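PDB 3SYJ: adhesion and penetration protein autotransporter from Haemophilus influenzae, which probably acts as a serine protease and promotes bacterial adherence to and invasion of host cells, its passenger domain also self-associating to drive bacterial aggregation. Local coordinates for residues K490-T495 / V512-N517; A499-H504 / I537-W542; K464-D469 / H485-K490. One frame throughout, in Å; residues are numbered along the deposited sequence.

Contact 1 of 3, residues K490-T495 / V512-N517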
loop_
_atom_site.group_PDB
_atom_site.type_symbol
_atom_site.label_atom_id
_atom_site.label_comp_id
_atom_site.label_asym_id
_atom_site.label_seq_id
_atom_site.Cartn_x
_atom_site.Cartn_y
_atom_site.Cartn_z
ATOM N N LYS A 490 -29.522 21.581 28.561
ATOM C CA LYS A 490 -28.518 22.468 29.134
ATOM C C LYS A 490 -27.527 21.591 29.889
ATOM O O LYS A 490 -26.347 21.537 29.546
ATOM C CB LYS A 490 -29.170 23.493 30.052
ATOM C CG LYS A 490 -30.077 24.450 29.305
ATOM C CD LYS A 490 -30.920 25.281 30.254
ATOM C CE LYS A 490 -32.010 26.029 29.504
ATOM N NZ LYS A 490 -33.151 26.355 30.402
ATOM N N ARG A 491 -28.019 20.890 30.907
ATOM C CA ARG A 491 -27.289 19.767 31.486
ATOM C C ARG A 491 -28.219 18.563 31.614
ATOM O O ARG A 491 -29.432 18.717 31.798
ATOM C CB ARG A 491 -26.683 20.125 32.847
ATOM C CG ARG A 491 -27.666 20.652 33.868
ATOM C CD ARG A 491 -26.977 20.967 35.211
ATOM N NE ARG A 491 -26.986 19.795 36.067
ATOM C CZ ARG A 491 -27.912 19.551 36.987
ATOM N NH1 ARG A 491 -28.895 20.413 37.206
ATOM N NH2 ARG A 491 -27.845 18.441 37.696
ATOM N N ILE A 492 -27.663 17.363 31.502
ATOM C CA ILE A 492 -28.457 16.162 31.713
ATOM C C ILE A 492 -28.346 15.755 33.177
ATOM O O ILE A 492 -27.247 15.591 33.694
ATOM C CB ILE A 492 -27.996 15.001 30.803
ATOM C CG1 ILE A 492 -27.957 15.444 29.337
ATOM C CG2 ILE A 492 -28.921 13.798 30.945
ATOM C CD1 ILE A 492 -27.265 14.444 28.428
ATOM N N GLN A 493 -29.479 15.623 33.856
ATOM C CA GLN A 493 -29.477 15.106 35.216
ATOM C C GLN A 493 -29.258 13.607 35.167
ATOM O O GLN A 493 -30.047 12.869 34.575
ATOM C CB GLN A 493 -30.795 15.405 35.910
ATOM C CG GLN A 493 -31.086 16.871 36.054
ATOM C CD GLN A 493 -32.214 17.115 37.022
ATOM O OE1 GLN A 493 -32.086 16.841 38.211
ATOM N NE2 GLN A 493 -33.335 17.626 36.514
ATOM N N ASN A 494 -28.173 13.161 35.778
ATOM C CA ASN A 494 -27.855 11.751 35.790
ATOM C C ASN A 494 -27.067 11.445 37.046
ATOM O O ASN A 494 -26.347 12.303 37.553
ATOM C CB ASN A 494 -27.057 11.363 34.541
ATOM C CG ASN A 494 -25.684 12.003 34.506
ATOM O OD1 ASN A 494 -25.558 13.216 34.310
ATOM N ND2 ASN A 494 -24.647 11.193 34.687
ATOM N N THR A 495 -27.221 10.220 37.538
ATOM C CA THR A 495 -26.604 9.773 38.784
ATOM C C THR A 495 -25.415 8.831 38.563
ATOM O O THR A 495 -24.428 8.902 39.298
ATOM C CB THR A 495 -27.637 9.059 39.700
ATOM O OG1 THR A 495 -28.488 10.032 40.316
ATOM C CG2 THR A 495 -26.935 8.272 40.794
ATOM N N VAL A 512 -28.763 14.484 20.006
ATOM C CA VAL A 512 -28.789 15.104 21.322
ATOM C C VAL A 512 -27.790 16.248 21.331
ATOM O O VAL A 512 -26.607 16.059 21.047
ATOM C CB VAL A 512 -28.415 14.118 22.454
ATOM C CG1 VAL A 512 -28.645 14.760 23.818
ATOM C CG2 VAL A 512 -29.213 12.841 22.345
ATOM N N THR A 513 -28.269 17.441 21.650
ATOM C CA THR A 513 -27.388 18.588 21.790
ATOM C C THR A 513 -27.262 18.952 23.269
ATOM O O THR A 513 -28.251 18.980 23.995
ATOM C CB THR A 513 -27.904 19.786 20.959
ATOM O OG1 THR A 513 -28.051 19.380 19.590
ATOM C CG2 THR A 513 -26.947 20.976 21.036
ATOM N N ILE A 514 -26.035 19.193 23.714
ATOM C CA ILE A 514 -25.778 19.659 25.070
ATOM C C ILE A 514 -25.150 21.046 24.997
ATOM O O ILE A 514 -24.120 21.231 24.345
ATOM C CB ILE A 514 -24.859 18.691 25.832
ATOM C CG1 ILE A 514 -25.552 17.333 25.995
ATOM C CG2 ILE A 514 -24.494 19.258 27.195
ATOM C CD1 ILE A 514 -24.639 16.231 26.469
ATOM N N THR A 515 -25.788 22.024 25.639
ATOM C CA THR A 515 -25.344 23.420 25.550
ATOM C C THR A 515 -24.669 23.949 26.821
ATOM O O THR A 515 -24.092 25.035 26.819
ATOM C CB THR A 515 -26.514 24.355 25.191
ATOM O OG1 THR A 515 -27.534 24.258 26.197
ATOM C CG2 THR A 515 -27.103 23.967 23.838
ATOM N N GLY A 516 -24.733 23.182 27.902
ATOM C CA GLY A 516 -24.125 23.595 29.152
ATOM C C GLY A 516 -25.033 24.527 29.930
ATOM O O GLY A 516 -26.105 24.893 29.458
ATOM N N ASN A 517 -24.609 24.902 31.129
ATOM C CA ASN A 517 -25.415 25.765 31.974
ATOM C C ASN A 517 -25.549 27.149 31.357
ATOM O O ASN A 517 -24.586 27.701 30.821
ATOM C CB ASN A 517 -24.826 25.865 33.383
ATOM C CG ASN A 517 -25.023 24.597 34.185
ATOM O OD1 ASN A 517 -24.139 24.172 34.925
ATOM N ND2 ASN A 517 -26.188 23.984 34.042
#

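Contact 2 of 3, residues A499-H504 / I537-W542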
loop_
_atom_site.group_PDB
_atom_site.type_symbol
_atom_site.label_atom_id
_atom_site.label_comp_id
_atom_site.label_asym_id
_atom_site.label_seq_id
_atom_site.Cartn_x
_atom_site.Cartn_y
_atom_site.Cartn_z
ATOM N N ALA A 499 -27.449 5.430 33.312
ATOM C CA ALA A 499 -28.055 6.374 32.382
ATOM C C ALA A 499 -27.714 6.007 30.936
ATOM O O ALA A 499 -26.544 5.920 30.572
ATOM C CB ALA A 499 -27.595 7.782 32.691
ATOM N N MET A 500 -28.734 5.797 30.106
ATOM C CA MET A 500 -28.501 5.504 28.693
ATOM C C MET A 500 -29.381 6.322 27.777
ATOM O O MET A 500 -30.606 6.348 27.921
ATOM C CB MET A 500 -28.688 4.020 28.391
ATOM C CG MET A 500 -27.686 3.136 29.095
ATOM S SD MET A 500 -27.938 1.371 28.841
ATOM C CE MET A 500 -26.862 0.740 30.128
ATOM N N ILE A 501 -28.747 6.998 26.829
ATOM C CA ILE A 501 -29.484 7.675 25.779
ATOM C C ILE A 501 -29.258 6.937 24.475
ATOM O O ILE A 501 -28.120 6.781 24.034
ATOM C CB ILE A 501 -29.084 9.136 25.674
ATOM C CG1 ILE A 501 -29.330 9.812 27.030
ATOM C CG2 ILE A 501 -29.852 9.823 24.540
ATOM C CD1 ILE A 501 -29.343 11.314 26.971
ATOM N N VAL A 502 -30.347 6.460 23.877
ATOM C CA VAL A 502 -30.266 5.608 22.691
ATOM C C VAL A 502 -31.295 6.006 21.628
ATOM O O VAL A 502 -32.156 6.854 21.867
ATOM C CB VAL A 502 -30.469 4.105 23.046
ATOM C CG1 VAL A 502 -29.499 3.672 24.154
ATOM C CG2 VAL A 502 -31.910 3.830 23.451
ATOM N N ASN A 503 -31.179 5.399 20.452
ATOM C CA ASN A 503 -32.176 5.547 19.395
ATOM C C ASN A 503 -32.450 4.190 18.784
ATOM O O ASN A 503 -31.654 3.696 17.990
ATOM C CB ASN A 503 -31.705 6.520 18.310
ATOM C CG ASN A 503 -32.698 6.637 17.161
ATOM O OD1 ASN A 503 -33.884 6.358 17.329
ATOM N ND2 ASN A 503 -32.217 7.059 15.993
ATOM N N HIS A 504 -33.568 3.582 19.160
ATOM C CA HIS A 504 -33.903 2.261 18.647
ATOM C C HIS A 504 -34.584 2.312 17.287
ATOM O O HIS A 504 -34.938 1.277 16.734
ATOM C CB HIS A 504 -34.780 1.496 19.636
ATOM C CG HIS A 504 -34.043 1.025 20.850
ATOM N ND1 HIS A 504 -34.673 0.738 22.043
ATOM C CD2 HIS A 504 -32.723 0.808 21.059
ATOM C CE1 HIS A 504 -33.772 0.352 22.928
ATOM N NE2 HIS A 504 -32.581 0.389 22.359
ATOM N N ILE A 537 -20.128 20.468 33.597
ATOM C CA ILE A 537 -21.229 19.527 33.724
ATOM C C ILE A 537 -20.704 18.170 33.316
ATOM O O ILE A 537 -19.666 18.076 32.667
ATOM C CB ILE A 537 -22.438 19.903 32.846
ATOM C CG1 ILE A 537 -22.076 19.847 31.358
ATOM C CG2 ILE A 537 -22.958 21.271 33.234
ATOM C CD1 ILE A 537 -23.193 20.297 30.424
ATOM N N ALA A 538 -21.410 17.114 33.697
ATOM C CA ALA A 538 -20.902 15.782 33.448
ATOM C C ALA A 538 -22.021 14.815 33.125
ATOM O O ALA A 538 -23.167 15.012 33.524
ATOM C CB ALA A 538 -20.110 15.292 34.659
ATOM N N TYR A 539 -21.676 13.764 32.395
ATOM C CA TYR A 539 -22.621 12.712 32.094
ATOM C C TYR A 539 -21.948 11.380 32.389
ATOM O O TYR A 539 -20.974 11.014 31.739
ATOM C CB TYR A 539 -23.046 12.788 30.623
ATOM C CG TYR A 539 -24.028 11.715 30.206
ATOM C CD1 TYR A 539 -25.324 11.708 30.706
ATOM C CD2 TYR A 539 -23.667 10.721 29.293
ATOM C CE1 TYR A 539 -26.230 10.732 30.327
ATOM C CE2 TYR A 539 -24.569 9.738 28.905
ATOM C CZ TYR A 539 -25.850 9.752 29.428
ATOM O OH TYR A 539 -26.772 8.791 29.068
ATOM N N ASN A 540 -22.470 10.661 33.377
ATOM C CA ASN A 540 -21.874 9.402 33.813
ATOM C C ASN A 540 -22.294 8.191 32.980
ATOM O O ASN A 540 -21.782 7.085 33.181
ATOM C CB ASN A 540 -22.246 9.135 35.272
ATOM C CG ASN A 540 -21.596 10.105 36.230
ATOM O OD1 ASN A 540 -21.471 11.296 35.938
ATOM N ND2 ASN A 540 -21.173 9.600 37.387
ATOM N N GLY A 541 -23.225 8.396 32.051
ATOM C CA GLY A 541 -23.864 7.288 31.362
ATOM C C GLY A 541 -23.390 6.991 29.950
ATOM O O GLY A 541 -22.252 7.302 29.574
ATOM N N TRP A 542 -24.285 6.375 29.175
ATOM C CA TRP A 542 -24.003 5.938 27.812
ATOM C C TRP A 542 -24.756 6.733 26.743
ATOM O O TRP A 542 -25.900 7.151 26.953
ATOM C CB TRP A 542 -24.338 4.447 27.647
ATOM C CG TRP A 542 -23.260 3.554 28.152
ATOM C CD1 TRP A 542 -23.105 3.100 29.430
ATOM C CD2 TRP A 542 -22.170 3.017 27.399
ATOM N NE1 TRP A 542 -21.988 2.315 29.518
ATOM C CE2 TRP A 542 -21.392 2.247 28.285
ATOM C CE3 TRP A 542 -21.774 3.116 26.063
ATOM C CZ2 TRP A 542 -20.240 1.571 27.879
ATOM C CZ3 TRP A 542 -20.629 2.443 25.655
ATOM C CH2 TRP A 542 -19.873 1.684 26.564
#

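Contact 3 of 3, residues K464-D469 / H485-K490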
loop_
_atom_site.group_PDB
_atom_site.type_symbol
_atom_site.label_atom_id
_atom_site.label_comp_id
_atom_site.label_asym_id
_atom_site.label_seq_id
_atom_site.Cartn_x
_atom_site.Cartn_y
_atom_site.Cartn_z
ATOM N N LYS A 464 -41.671 17.860 21.923
ATOM C CA LYS A 464 -42.165 18.741 22.964
ATOM C C LYS A 464 -43.081 18.036 23.951
ATOM O O LYS A 464 -44.197 18.482 24.187
ATOM C CB LYS A 464 -42.902 19.917 22.330
ATOM C CG LYS A 464 -42.070 20.666 21.329
ATOM C CD LYS A 464 -42.585 22.079 21.172
ATOM C CE LYS A 464 -41.468 23.023 20.755
ATOM N NZ LYS A 464 -41.642 24.378 21.370
ATOM N N GLN A 465 -42.600 16.944 24.536
ATOM C CA GLN A 465 -43.407 16.146 25.458
ATOM C C GLN A 465 -43.114 16.489 26.904
ATOM O O GLN A 465 -43.914 16.211 27.803
ATOM C CB GLN A 465 -43.164 14.654 25.224
ATOM C CG GLN A 465 -43.777 14.128 23.947
ATOM C CD GLN A 465 -45.285 14.034 24.034
ATOM O OE1 GLN A 465 -46.014 14.529 23.160
ATOM N NE2 GLN A 465 -45.769 13.404 25.095
ATOM N N PHE A 466 -41.949 17.081 27.123
ATOM C CA PHE A 466 -41.516 17.431 28.460
ATOM C C PHE A 466 -40.378 18.425 28.374
ATOM O O PHE A 466 -39.746 18.579 27.332
ATOM C CB PHE A 466 -41.036 16.190 29.214
ATOM C CG PHE A 466 -39.859 15.518 28.571
ATOM C CD1 PHE A 466 -38.560 15.871 28.920
ATOM C CD2 PHE A 466 -40.044 14.544 27.605
ATOM C CE1 PHE A 466 -37.467 15.258 28.321
ATOM C CE2 PHE A 466 -38.959 13.932 27.003
ATOM C CZ PHE A 466 -37.667 14.288 27.369
ATOM N N ASP A 467 -40.120 19.083 29.495
ATOM C CA ASP A 467 -39.035 20.037 29.624
ATOM C C ASP A 467 -37.763 19.238 29.927
ATOM O O ASP A 467 -37.697 18.527 30.920
ATOM C CB ASP A 467 -39.388 21.019 30.753
ATOM C CG ASP A 467 -38.311 22.067 31.005
ATOM O OD1 ASP A 467 -37.241 22.030 30.349
ATOM O OD2 ASP A 467 -38.549 22.935 31.876
ATOM N N THR A 468 -36.761 19.334 29.061
ATOM C CA THR A 468 -35.581 18.491 29.211
ATOM C C THR A 468 -34.799 18.795 30.486
ATOM O O THR A 468 -33.980 17.995 30.919
ATOM C CB THR A 468 -34.643 18.562 27.996
ATOM O OG1 THR A 468 -34.134 19.888 27.855
ATOM C CG2 THR A 468 -35.380 18.150 26.719
ATOM N N ASP A 469 -35.055 19.951 31.086
ATOM C CA ASP A 469 -34.451 20.295 32.368
ATOM C C ASP A 469 -35.094 19.507 33.504
ATOM O O ASP A 469 -34.529 19.415 34.588
ATOM C CB ASP A 469 -34.594 21.799 32.640
ATOM C CG ASP A 469 -33.680 22.641 31.761
ATOM O OD1 ASP A 469 -32.744 22.069 31.145
ATOM O OD2 ASP A 469 -33.899 23.873 31.690
ATOM N N HIS A 485 -36.209 11.098 17.365
ATOM C CA HIS A 485 -36.474 12.491 17.707
ATOM C C HIS A 485 -35.206 13.171 18.202
ATOM O O HIS A 485 -34.221 12.510 18.516
ATOM C CB HIS A 485 -37.565 12.577 18.773
ATOM C CG HIS A 485 -38.924 12.192 18.280
ATOM N ND1 HIS A 485 -39.367 10.886 18.256
ATOM C CD2 HIS A 485 -39.939 12.943 17.790
ATOM C CE1 HIS A 485 -40.596 10.851 17.773
ATOM N NE2 HIS A 485 -40.967 12.085 17.485
ATOM N N SER A 486 -35.226 14.495 18.279
ATOM C CA SER A 486 -34.055 15.212 18.754
ATOM C C SER A 486 -34.365 16.037 19.990
ATOM O O SER A 486 -35.487 16.506 20.169
ATOM C CB SER A 486 -33.473 16.082 17.644
ATOM O OG SER A 486 -32.897 15.264 16.641
ATOM N N LEU A 487 -33.363 16.187 20.850
ATOM C CA LEU A 487 -33.512 16.934 22.088
ATOM C C LEU A 487 -32.304 17.823 22.298
ATOM O O LEU A 487 -31.207 17.508 21.837
ATOM C CB LEU A 487 -33.625 15.984 23.278
ATOM C CG LEU A 487 -34.797 15.009 23.313
ATOM C CD1 LEU A 487 -34.608 13.998 24.436
ATOM C CD2 LEU A 487 -36.103 15.774 23.480
ATOM N N THR A 488 -32.516 18.937 22.986
ATOM C CA THR A 488 -31.422 19.752 23.483
ATOM C C THR A 488 -31.490 19.768 25.000
ATOM O O THR A 488 -32.574 19.913 25.573
ATOM C CB THR A 488 -31.527 21.203 22.997
ATOM O OG1 THR A 488 -31.405 21.237 21.575
ATOM C CG2 THR A 488 -30.425 22.048 23.609
ATOM N N PHE A 489 -30.337 19.614 25.645
ATOM C CA PHE A 489 -30.226 19.777 27.093
ATOM C C PHE A 489 -29.288 20.934 27.424
ATOM O O PHE A 489 -28.358 21.233 26.666
ATOM C CB PHE A 489 -29.639 18.525 27.741
ATOM C CG PHE A 489 -30.527 17.313 27.684
ATOM C CD1 PHE A 489 -31.298 16.958 28.777
ATOM C CD2 PHE A 489 -30.547 16.502 26.570
ATOM C CE1 PHE A 489 -32.099 15.831 28.747
ATOM C CE2 PHE A 489 -31.344 15.367 26.528
ATOM C CZ PHE A 489 -32.119 15.031 27.618
ATOM N N LYS A 490 -29.522 21.581 28.561
ATOM C CA LYS A 490 -28.518 22.468 29.134
ATOM C C LYS A 490 -27.527 21.591 29.889
ATOM O O LYS A 490 -26.347 21.537 29.546
ATOM C CB LYS A 490 -29.170 23.493 30.052
ATOM C CG LYS A 490 -30.077 24.450 29.305
ATOM C CD LYS A 490 -30.920 25.281 30.254
ATOM C CE LYS A 490 -32.010 26.029 29.504
ATOM N NZ LYS A 490 -33.151 26.355 30.402
#

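Contact 1 of 3, residues K490-T495 / V512-N517
Lys490 and Gly516 make the polar link between the two segments, and it is a backbone one. Gly516 N donates to Lys490 O over 2.8 Å, but the angle at the hydrogen is 121°, so the bond is weak despite its length. Gly516 has a positive phi, which glycine adopts readily. Beside this link, Lys490 CB rests 3.4 Å from Gly516 O, and Lys490 CA lies 3.6 Å from Thr515 OG1. That hydroxyl, held between its own backbone N and carbonyl carbon (chi1 60°), is hydrogen-bonded to Phe489 O, on the strand that comes just before Lys490.

The apolar part is made by two isoleucines that cross at about a right angle. They meet through their terminal methyls, Ile492 CD1 to Ile514 CD1 at 3.7 Å, while the other branch of Ile514 approaches the backbone, with CG2 3.8 Å from Lys490 O. From other strands, Ile501 packs on Ile492, and Ile537 on Ile514.

A third kind of contact is between aliphatic and amide groups. The side-chain end of Asn517 lies across CG and CD of Arg491, its amide plane turned 56° from the guanidinium plane. The charged ends look elsewhere: Arg491 forms salt bridges to Asp532 and to Asp90 of the S6 peptidase region, and Lys490 to Asp469.

Packing of aliphatic groups and one weak backbone bond therefore join the segments themselves, whereas the salt bridges run outward, Arg491 tying this turn of the solenoid to the protease part of the passenger domain.

Contact 2 of 3, residues A499-H504 / I537-W542
Met500 and Trp542 form a single parallel beta bridge with CA atoms 4.6 Å apart, although the preceding strand 537-539 runs at 81° to strand 499-502, the chain turning through Asn540 and Gly541 before it pairs. Two nearly straight bonds make the bridge: Trp542 N to Ala499 O at 2.7 Å and Ile501 N to Trp542 O at 2.9 Å.

Trp542 O takes a second donor, the Tyr539 hydroxyl at 2.8 Å. Tyr539 OH stands above the carbonyl plane, on the face opposite the one that Ile501 N approaches, so this oxygen is gripped from both sides. The pattern belongs to a right-handed parallel beta-helix, the fold of this and most autotransporter passengers, in which one coil pairs in register with the next and the chain bends sharply between faces; here the Tyr539 hydroxyl spans the bend to Trp542 O. Its CG lies trans to the backbone N (chi1 179°), which swings the ring back under the turn, with Gly541 N 3.6 Å above the centre of the Tyr539 ring.

Round the ring and its hydroxyl, Ile501 CG1 reaches Tyr539 OH at 3.4 Å, and Ala499 CB approaches Tyr539 CE1 at 4.0 Å. Across the bridge, Met500 and Trp542 run side by side in the same direction, touching at Met500 CG and Trp542 CB, 3.9 Å apart.

Contact 3 of 3, residues K464-D469 / H485-K490
Thr468 reaches down onto strand 487-489, where its side-chain atoms gather round Thr488 O and reach out from there to Phe489 and Leu487. CB and CG2 of Thr468 each lie 3.5 Å from Thr488 O. CB also stands over one face of the Phe489 ring in a CH-pi contact, 4.1 Å from the ring centroid and 26° off its normal. Thr468 OG1 donates to Thr488 O over 2.8 Å, in the plane of that carbonyl. The methyl CG2, besides staying near the carbonyl, touches Leu487 CD2 at 4.1 Å, the two side chains sliding past each other in opposite directions. A chi1 of 63°, which sets OG1 between the backbone N and the carbonyl carbon, lets one short side chain serve the polar and the apolar partners together.

On one flank Phe466 extends the apolar patch, its CZ 4.2 Å from Leu487 CD1, and Leu460 packs against both residues. On the other flank Asp469 forms a salt bridge: Lys490 NZ meets OD2 of Asp469 at 2.9 Å, on the syn lone pair. The extended lysine chain crosses the Asp469 side chain at about a right angle, and Lys490 CD lies 3.6 Å from Asp469 OD2. The loop leading into Asp469 contains an Asx turn, Asp467 OD1 accepting from Asp469 N at 3.1 Å from above its carboxylate plane.

A loop that lies against the strand of the following coil, running in nearly the same direction and closed by a side-chain-to-backbone bond and a surface ion pair, fits the stacked coils of the parallel beta-helix.

How the contacts relate
Contacts 1 and 2 are buried, whereas contact 3 lies at the surface, and the chemistry follows. Contact 2 is the most regular, a true beta bridge between coils; contact 1 relies on packing of aliphatic groups and a weak backbone bond, and contact 3 on a side-chain hydroxyl and an ion pair. Contacts 1 and 3 share Lys490, whose carbonyl serves contact 1 and whose ammonium group serves contact 3; their strands 487-489 and 510-514 are parallel neighbours. The segments of contacts 1 and 2 alternate along the chain, which interleaves them, and Ile537 CD1 packs 3.5 Å from Lys490 O. All three join successive turns of the same solenoid.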